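PDB 2UVK: N-acetylneuraminate epimerase from Escherichia coli, which accelerates the interconversion of the alpha- and beta-anomers of N-acetylneuraminate (sialic acid), acting in the periplasm as a homodimer. Local coordinates for residues B[207-210]-B[214-217]; B[159-164]-B[268-273]; B[186-191]-B[218-223]. All coordinates share one frame; numbering follows the deposited sequence.

Contact 1 of 3, residues B[207-210]-B[214-217]; sequences NGEA and LRTD
Glu-209 and Arg-215 run side by side on the two arms of a short hairpin, a worked example of how an antiparallel non-hydrogen-bonded pair can tie its side chains together although they diverge at their roots. The arginine repays tracing outward. Its CB rests 3.4 Å from Gly-208 O, and CG stays close to the same oxygen. A bend at chi2 (125°) then swings the chain round, and NE is bonded to Ala-261 O. Beyond it the guanidinium lies alongside the glutamate, whose CG covers one of its faces, 3.5 Å from the plane and away from its middle. At the tip, NH1 forms a salt bridge with Glu-209 OE2 at 3.0 Å, while NH2 stays farther from that oxygen, at 3.6 Å. The carboxylate stands almost upright on the guanidinium (planes 85° apart), so one oxygen meets one nitrogen instead of two matching two. OE2 also accepts from Gly-213 N, a second grip that restrains the carboxylate's rotation.

The backbones are joined at two points. Thr-216 N donates to Gly-208 O (2.9 Å), and Ala-210 N donates to Leu-214 O at 2.7 Å. Gly-208 has backbone angles at which a CB would collide with the carbonyl oxygen of Asn-207, while Thr-216 CG2 packs 3.5 Å from Gly-208 O. This is a beta hairpin set into the loop between strands 202-206 and 219-223 of one blade of the Kelch propeller, and it carries Glu-209, the predicted proton acceptor.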
loop_
_atom_site.group_PDB
_atom_site.type_symbol
_atom_site.label_atom_id
_atom_site.label_comp_id
_atom_site.label_asym_id
_atom_site.label_seq_id
_atom_site.Cartn_x
_atom_site.Cartn_y
_atom_site.Cartn_z
ATOM N N ASN B 207 -10.781 13.579 13.294
ATOM C CA ASN B 207 -11.863 12.834 12.689
ATOM C C ASN B 207 -11.446 12.176 11.349
ATOM O O ASN B 207 -10.315 11.711 11.243
ATOM C CB ASN B 207 -13.123 13.710 12.545
ATOM C CG ASN B 207 -13.802 14.042 13.864
ATOM O OD1 ASN B 207 -13.194 14.038 14.969
ATOM N ND2 ASN B 207 -15.065 14.352 13.759
ATOM N N GLY B 208 -12.336 12.151 10.341
ATOM C CA GLY B 208 -12.085 11.397 9.115
ATOM C C GLY B 208 -12.891 10.120 8.999
ATOM O O GLY B 208 -13.452 9.616 9.998
ATOM N N GLU B 209 -12.931 9.560 7.800
ATOM C CA GLU B 209 -13.560 8.258 7.588
ATOM C C GLU B 209 -12.634 7.158 8.044
ATOM O O GLU B 209 -11.456 7.181 7.698
ATOM C CB GLU B 209 -13.863 8.014 6.109
ATOM C CG GLU B 209 -15.081 8.725 5.585
ATOM C CD GLU B 209 -15.527 8.157 4.226
ATOM O OE1 GLU B 209 -14.662 7.798 3.419
ATOM O OE2 GLU B 209 -16.747 7.980 4.006
ATOM N N ALA B 210 -13.156 6.191 8.829
ATOM C CA ALA B 210 -12.438 4.944 9.122
ATOM C C ALA B 210 -12.636 3.878 8.059
ATOM O O ALA B 210 -11.836 2.975 7.929
ATOM C CB ALA B 210 -12.846 4.365 10.500
ATOM N N LEU B 214 -18.244 5.395 7.246
ATOM C CA LEU B 214 -18.087 5.427 8.689
ATOM C C LEU B 214 -16.958 6.348 9.079
ATOM O O LEU B 214 -15.819 6.144 8.653
ATOM C CB LEU B 214 -17.749 4.037 9.185
ATOM C CG LEU B 214 -17.514 3.930 10.692
ATOM C CD1 LEU B 214 -18.822 4.118 11.508
ATOM C CD2 LEU B 214 -16.839 2.605 10.998
ATOM N N ARG B 215 -17.274 7.341 9.889
ATOM C CA ARG B 215 -16.289 8.262 10.413
ATOM C C ARG B 215 -15.947 7.949 11.866
ATOM O O ARG B 215 -16.679 7.196 12.557
ATOM C CB ARG B 215 -16.814 9.669 10.297
ATOM C CG ARG B 215 -16.874 10.170 8.859
ATOM C CD ARG B 215 -18.236 10.641 8.499
ATOM N NE ARG B 215 -18.293 11.144 7.124
ATOM C CZ ARG B 215 -18.474 10.390 6.042
ATOM N NH1 ARG B 215 -18.569 9.066 6.121
ATOM N NH2 ARG B 215 -18.507 10.971 4.848
ATOM N N THR B 216 -14.851 8.541 12.306
ATOM C CA THR B 216 -14.372 8.482 13.683
ATOM C C THR B 216 -14.436 9.873 14.323
ATOM O O THR B 216 -14.260 10.880 13.626
ATOM C CB THR B 216 -12.937 7.949 13.757
ATOM O OG1 THR B 216 -12.529 7.851 15.128
ATOM C CG2 THR B 216 -11.974 8.859 13.039
ATOM N N ASP B 217 -14.731 9.944 15.635
ATOM C CA ASP B 217 -14.649 11.202 16.366
ATOM C C ASP B 217 -13.266 11.374 17.016
ATOM O O ASP B 217 -13.043 12.324 17.756
ATOM C CB ASP B 217 -15.772 11.312 17.412
ATOM C CG ASP B 217 -15.639 10.308 18.508
ATOM O OD1 ASP B 217 -14.855 9.357 18.347
ATOM O OD2 ASP B 217 -16.337 10.481 19.543
#

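Contact 2 of 3, residues B[159-164]-B[268-273]; sequences KKAEDY and ENYQNG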
loop_
_atom_site.group_PDB
_atom_site.type_symbol
_atom_site.label_atom_id
_atom_site.label_comp_id
_atom_site.label_asym_id
_atom_site.label_seq_id
_atom_site.Cartn_x
_atom_site.Cartn_y
_atom_site.Cartn_z
ATOM N N LYS B 159 -17.629 -4.993 4.752
ATOM C CA LYS B 159 -16.316 -5.352 5.269
ATOM C C LYS B 159 -16.085 -4.593 6.556
ATOM O O LYS B 159 -16.649 -3.521 6.765
ATOM C CB LYS B 159 -15.215 -4.962 4.273
ATOM C CG LYS B 159 -15.384 -5.438 2.862
ATOM C CD LYS B 159 -14.140 -5.088 2.015
ATOM C CE LYS B 159 -14.287 -5.549 0.566
ATOM N NZ LYS B 159 -14.568 -7.004 0.454
ATOM N N LYS B 160 -15.221 -5.128 7.420
ATOM C CA LYS B 160 -14.795 -4.379 8.588
ATOM C C LYS B 160 -13.852 -3.257 8.157
ATOM O O LYS B 160 -13.254 -3.347 7.089
ATOM C CB LYS B 160 -14.082 -5.290 9.589
ATOM C CG LYS B 160 -15.026 -6.309 10.294
ATOM C CD LYS B 160 -15.989 -5.603 11.259
ATOM C CE LYS B 160 -16.784 -6.548 12.171
ATOM N NZ LYS B 160 -17.510 -5.834 13.312
ATOM N N ALA B 161 -13.709 -2.250 8.998
ATOM C CA ALA B 161 -12.892 -1.078 8.667
ATOM C C ALA B 161 -11.456 -1.459 8.282
ATOM O O ALA B 161 -10.902 -0.947 7.300
ATOM C CB ALA B 161 -12.904 -0.074 9.812
ATOM N N GLU B 162 -10.850 -2.389 9.003
ATOM C CA GLU B 162 -9.476 -2.809 8.707
ATOM C C GLU B 162 -9.295 -3.362 7.295
ATOM O O GLU B 162 -8.185 -3.324 6.770
ATOM C CB GLU B 162 -8.962 -3.909 9.667
ATOM C CG GLU B 162 -9.256 -3.775 11.125
ATOM C CD GLU B 162 -10.619 -4.363 11.459
ATOM O OE1 GLU B 162 -10.783 -5.613 11.673
ATOM O OE2 GLU B 162 -11.529 -3.557 11.487
ATOM N N ASP B 163 -10.353 -3.922 6.703
ATOM C CA ASP B 163 -10.251 -4.577 5.409
ATOM C C ASP B 163 -10.081 -3.552 4.266
ATOM O O ASP B 163 -9.860 -3.956 3.112
ATOM C CB ASP B 163 -11.508 -5.395 5.112
ATOM C CG ASP B 163 -11.715 -6.550 6.083
ATOM O OD1 ASP B 163 -10.759 -7.035 6.677
ATOM O OD2 ASP B 163 -12.871 -6.979 6.217
ATOM N N TYR B 164 -10.264 -2.272 4.578
ATOM C CA TYR B 164 -10.103 -1.206 3.557
ATOM C C TYR B 164 -8.697 -0.647 3.494
ATOM O O TYR B 164 -8.378 0.093 2.581
ATOM C CB TYR B 164 -11.092 -0.078 3.780
ATOM C CG TYR B 164 -12.529 -0.520 3.621
ATOM C CD1 TYR B 164 -13.171 -0.508 2.378
ATOM C CD2 TYR B 164 -13.231 -1.024 4.715
ATOM C CE1 TYR B 164 -14.503 -0.941 2.246
ATOM C CE2 TYR B 164 -14.535 -1.437 4.593
ATOM C CZ TYR B 164 -15.166 -1.401 3.368
ATOM O OH TYR B 164 -16.477 -1.861 3.287
ATOM N N GLU B 268 -23.084 3.901 15.755
ATOM C CA GLU B 268 -23.865 2.961 16.537
ATOM C C GLU B 268 -24.192 1.727 15.687
ATOM O O GLU B 268 -24.008 0.610 16.155
ATOM C CB GLU B 268 -25.118 3.624 17.094
ATOM C CG GLU B 268 -25.844 2.760 18.120
ATOM C CD GLU B 268 -27.343 2.875 17.982
ATOM O OE1 GLU B 268 -27.834 4.014 17.811
ATOM O OE2 GLU B 268 -28.023 1.820 18.034
ATOM N N ASN B 269 -24.616 1.904 14.429
ATOM C CA ASN B 269 -24.778 0.755 13.525
ATOM C C ASN B 269 -23.532 -0.127 13.406
ATOM O O ASN B 269 -23.603 -1.352 13.519
ATOM C CB ASN B 269 -25.165 1.171 12.116
ATOM C CG ASN B 269 -26.510 1.807 12.033
ATOM O OD1 ASN B 269 -27.234 1.937 13.039
ATOM N ND2 ASN B 269 -26.879 2.203 10.815
ATOM N N TYR B 270 -22.373 0.476 13.151
ATOM C CA TYR B 270 -21.166 -0.317 13.084
ATOM C C TYR B 270 -20.871 -1.058 14.413
ATOM O O TYR B 270 -20.482 -2.225 14.391
ATOM C CB TYR B 270 -19.970 0.551 12.661
ATOM C CG TYR B 270 -18.733 -0.241 12.294
ATOM C CD1 TYR B 270 -18.616 -0.870 11.054
ATOM C CD2 TYR B 270 -17.674 -0.364 13.188
ATOM C CE1 TYR B 270 -17.490 -1.596 10.720
ATOM C CE2 TYR B 270 -16.538 -1.078 12.848
ATOM C CZ TYR B 270 -16.448 -1.685 11.609
ATOM O OH TYR B 270 -15.329 -2.391 11.255
ATOM N N GLN B 271 -21.024 -0.356 15.537
ATOM C CA GLN B 271 -20.812 -0.936 16.870
ATOM C C GLN B 271 -21.768 -2.102 17.074
ATOM O O GLN B 271 -21.435 -3.074 17.767
ATOM C CB GLN B 271 -20.991 0.121 17.969
ATOM C CG GLN B 271 -19.806 1.074 18.114
ATOM C CD GLN B 271 -20.067 2.230 19.065
ATOM O OE1 GLN B 271 -21.206 2.675 19.241
ATOM N NE2 GLN B 271 -18.999 2.741 19.672
ATOM N N ASN B 272 -22.931 -2.028 16.440
ATOM C CA ASN B 272 -23.919 -3.107 16.489
ATOM C C ASN B 272 -23.734 -4.204 15.436
ATOM O O ASN B 272 -24.592 -5.070 15.289
ATOM C CB ASN B 272 -25.340 -2.519 16.411
ATOM C CG ASN B 272 -25.711 -1.698 17.649
ATOM O OD1 ASN B 272 -25.089 -1.822 18.715
ATOM N ND2 ASN B 272 -26.727 -0.863 17.512
ATOM N N GLY B 273 -22.617 -4.202 14.709
ATOM C CA GLY B 273 -22.319 -5.305 13.780
ATOM C C GLY B 273 -22.787 -5.168 12.338
ATOM O O GLY B 273 -22.666 -6.111 11.563
HETATM O O HOH W 1 -19.416 -4.295 12.167
HETATM O O HOH W 2 -13.469 -2.860 13.021
#
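Tyr-270 offers its phenolic oxygen to a backbone amide: Ala-161 N donates to Tyr-270 OH at 2.8 Å along a nearly straight path (167° at the hydrogen). Such a bond is an instructive case of a side chain receiving the N-H at the start of a 3-10 turn, here residues 161-164. With CG trans to the backbone N (chi1 -168°), the ring extends from its helix toward the 159-164 loop. Lys-160 arches past the hydroxyl end of the ring, its CD 3.3 Å from Tyr-270 OH, while its NZ stands over the ring, 5.0 Å from the centroid of Tyr-270, at most a weak cation-pi attraction.

Two waters extend the join. One sits over a face of the ring and links Lys-160 NZ (2.7 Å) to Tyr-270 O. The other, at the ring edge and in its plane, donates to Glu-162 OE2 at 2.6 Å and lies 2.6 Å from Tyr-270 OH, so the hydroxyl is held by both protein and solvent. Gly-273, with positive phi, is the C-prime residue of the Schellman motif that ends the helix, its N bonded to Tyr-270 O.

Asp-163 OD1 accepts from Tyr-182 N of the second subunit. The contact spans the surface between helix 266-271 and the loop after helix 146-157, where Lys-211 of strand 209-211 touches both Ala-161 and Tyr-270.

Contact 3 of 3, residues B[186-191]-B[218-223]; sequences SPWYGT and AVFELD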
loop_
_atom_site.group_PDB
_atom_site.type_symbol
_atom_site.label_atom_id
_atom_site.label_comp_id
_atom_site.label_asym_id
_atom_site.label_seq_id
_atom_site.Cartn_x
_atom_site.Cartn_y
_atom_site.Cartn_z
ATOM N N SER B 186 0.863 5.078 12.614
ATOM C CA SER B 186 -0.083 5.158 13.709
ATOM C C SER B 186 -0.128 3.850 14.456
ATOM O O SER B 186 -0.180 2.778 13.847
ATOM C CB SER B 186 -1.475 5.443 13.194
ATOM O OG SER B 186 -2.371 5.525 14.268
ATOM N N PRO B 187 -0.124 3.921 15.800
ATOM C CA PRO B 187 -0.442 2.697 16.523
ATOM C C PRO B 187 -1.877 2.183 16.382
ATOM O O PRO B 187 -2.166 1.053 16.809
ATOM C CB PRO B 187 -0.206 3.089 17.987
ATOM C CG PRO B 187 0.455 4.458 17.984
ATOM C CD PRO B 187 0.146 5.077 16.669
ATOM N N TRP B 188 -2.754 2.978 15.762
ATOM C CA TRP B 188 -4.187 2.691 15.701
ATOM C C TRP B 188 -4.615 2.390 14.250
ATOM O O TRP B 188 -4.435 1.272 13.794
ATOM C CB TRP B 188 -4.951 3.848 16.343
ATOM C CG TRP B 188 -4.518 3.984 17.792
ATOM C CD1 TRP B 188 -4.741 3.082 18.781
ATOM C CD2 TRP B 188 -3.729 5.029 18.363
ATOM N NE1 TRP B 188 -4.158 3.509 19.942
ATOM C CE2 TRP B 188 -3.538 4.705 19.721
ATOM C CE3 TRP B 188 -3.185 6.223 17.876
ATOM C CZ2 TRP B 188 -2.804 5.510 20.578
ATOM C CZ3 TRP B 188 -2.460 7.017 18.733
ATOM C CH2 TRP B 188 -2.288 6.668 20.077
ATOM N N TYR B 189 -5.178 3.359 13.542
ATOM C CA TYR B 189 -5.707 3.107 12.193
ATOM C C TYR B 189 -5.614 4.387 11.374
ATOM O O TYR B 189 -5.530 5.486 11.919
ATOM C CB TYR B 189 -7.166 2.618 12.258
ATOM C CG TYR B 189 -8.050 3.518 13.067
ATOM C CD1 TYR B 189 -8.707 4.596 12.500
ATOM C CD2 TYR B 189 -8.216 3.310 14.443
ATOM C CE1 TYR B 189 -9.485 5.440 13.245
ATOM C CE2 TYR B 189 -8.996 4.157 15.200
ATOM C CZ TYR B 189 -9.638 5.228 14.611
ATOM O OH TYR B 189 -10.398 6.073 15.378
ATOM N N GLY B 190 -5.639 4.243 10.053
ATOM C CA GLY B 190 -5.674 5.398 9.157
ATOM C C GLY B 190 -7.095 5.826 8.862
ATOM O O GLY B 190 -8.025 5.068 9.085
ATOM N N THR B 191 -7.237 7.072 8.424
ATOM C CA THR B 191 -8.511 7.624 8.022
ATOM C C THR B 191 -8.371 8.274 6.639
ATOM O O THR B 191 -7.274 8.524 6.167
ATOM C CB THR B 191 -8.962 8.745 8.986
ATOM O OG1 THR B 191 -8.004 9.822 8.929
ATOM C CG2 THR B 191 -9.124 8.201 10.437
ATOM N N ALA B 218 -12.321 10.498 16.659
ATOM C CA ALA B 218 -10.988 10.548 17.229
ATOM C C ALA B 218 -10.239 11.827 16.867
ATOM O O ALA B 218 -10.478 12.448 15.799
ATOM C CB ALA B 218 -10.185 9.333 16.811
ATOM N N VAL B 219 -9.284 12.170 17.726
ATOM C CA VAL B 219 -8.323 13.220 17.526
ATOM C C VAL B 219 -6.992 12.643 17.921
ATOM O O VAL B 219 -6.814 12.236 19.066
ATOM C CB VAL B 219 -8.588 14.440 18.402
ATOM C CG1 VAL B 219 -7.500 15.499 18.230
ATOM C CG2 VAL B 219 -9.981 14.960 18.132
ATOM N N PHE B 220 -6.060 12.566 16.983
ATOM C CA PHE B 220 -4.722 12.081 17.256
ATOM C C PHE B 220 -3.722 13.217 17.269
ATOM O O PHE B 220 -3.794 14.128 16.464
ATOM C CB PHE B 220 -4.304 11.057 16.215
ATOM C CG PHE B 220 -5.257 9.909 16.083
ATOM C CD1 PHE B 220 -5.256 8.889 17.016
ATOM C CD2 PHE B 220 -6.144 9.834 15.009
ATOM C CE1 PHE B 220 -6.115 7.850 16.906
ATOM C CE2 PHE B 220 -7.008 8.766 14.880
ATOM C CZ PHE B 220 -6.992 7.765 15.829
ATOM N N GLU B 221 -2.759 13.135 18.187
ATOM C CA GLU B 221 -1.685 14.071 18.267
ATOM C C GLU B 221 -0.385 13.357 17.951
ATOM O O GLU B 221 -0.047 12.313 18.547
ATOM C CB GLU B 221 -1.635 14.631 19.693
ATOM C CG GLU B 221 -0.633 15.699 19.914
ATOM C CD GLU B 221 -0.678 16.117 21.347
ATOM O OE1 GLU B 221 -0.062 15.380 22.163
ATOM O OE2 GLU B 221 -1.406 17.103 21.632
ATOM N N LEU B 222 0.363 13.935 17.039
ATOM C CA LEU B 222 1.713 13.515 16.740
ATOM C C LEU B 222 2.633 14.492 17.442
ATOM O O LEU B 222 2.575 15.673 17.177
ATOM C CB LEU B 222 1.998 13.530 15.225
ATOM C CG LEU B 222 1.332 12.428 14.381
ATOM C CD1 LEU B 222 -0.202 12.401 14.469
ATOM C CD2 LEU B 222 1.771 12.565 12.908
ATOM N N ASP B 223 3.470 13.961 18.327
ATOM C CA ASP B 223 4.383 14.749 19.143
ATOM C C ASP B 223 5.824 14.502 18.679
ATOM O O ASP B 223 6.392 13.434 18.905
ATOM C CB ASP B 223 4.154 14.339 20.582
ATOM C CG ASP B 223 5.034 15.107 21.563
ATOM O OD1 ASP B 223 5.985 15.785 21.130
ATOM O OD2 ASP B 223 4.759 15.013 22.780
#
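Phe-220 presents two different aspects to two aromatic neighbours. Its edge points at the face of Tyr-189 in a T-shaped pair, the centroids 5.6 Å apart and the planes at 80°, with Tyr-189 CZ lying in the plane of the phenylalanine ring. Toward Trp-188 the planes are close to parallel (19°), yet the rings are displaced, with little face shared. Trp-188 CE3 comes obliquely to within 3.5 Å of Phe-220 CD1. Pro-187 CB covers one face of the indole, centrally placed and 4.0 Å from the plane of Trp-188. Lys-233 makes a cation-pi contact with the same tryptophan.

The tyrosine ring is brought round by a chi1 of 52°, which sets CG between its own backbone N and carbonyl carbon. Phe-220 CZ comes 3.9 Å from Tyr-189 CZ, and Ala-218 CB packs 3.6 Å from Tyr-189 OH. That hydroxyl has its polar partner in Thr-216 OG1. The tryptophan is steadied at its root by an ST turn, in which Trp-188 N donates to Ser-186 OG (3.0 Å). With an alanine in place of Phe-220, the face of Tyr-189 and the six-membered ring of Trp-188 would probably lose their shared partner, opening a gap between loop and strand.

No hydrogen bond crosses between the two segments. The attraction between the loop after strand 179-185 and strand 219-223 of the next Kelch blade is probably dispersion and ring electrostatics, with the bond from Tyr-189 OH to Thr-216 OG1 as polar anchorage next to it.

Contact 1 is the hub of the set: the centres of contacts 2 and 3 each lie about 11 Å from its own, whereas those two are about 18 Å apart and do not touch, their nearest atoms being about 7 Å from each other. Toward contact 2, Leu-214 CD2 of the hairpin packs 3.7 Å from Tyr-270 CG; toward contact 3, Asn-207 N probably bonds to Ala-218 O at 2.8 Å. The hairpin is thereby linked to the helical surface and to the aromatic cluster. Glu-209, the predicted proton acceptor, lies in contact 1, and the other two contacts approach its side chain to about 9 Å, through the side chains of Ala-161 and Tyr-189.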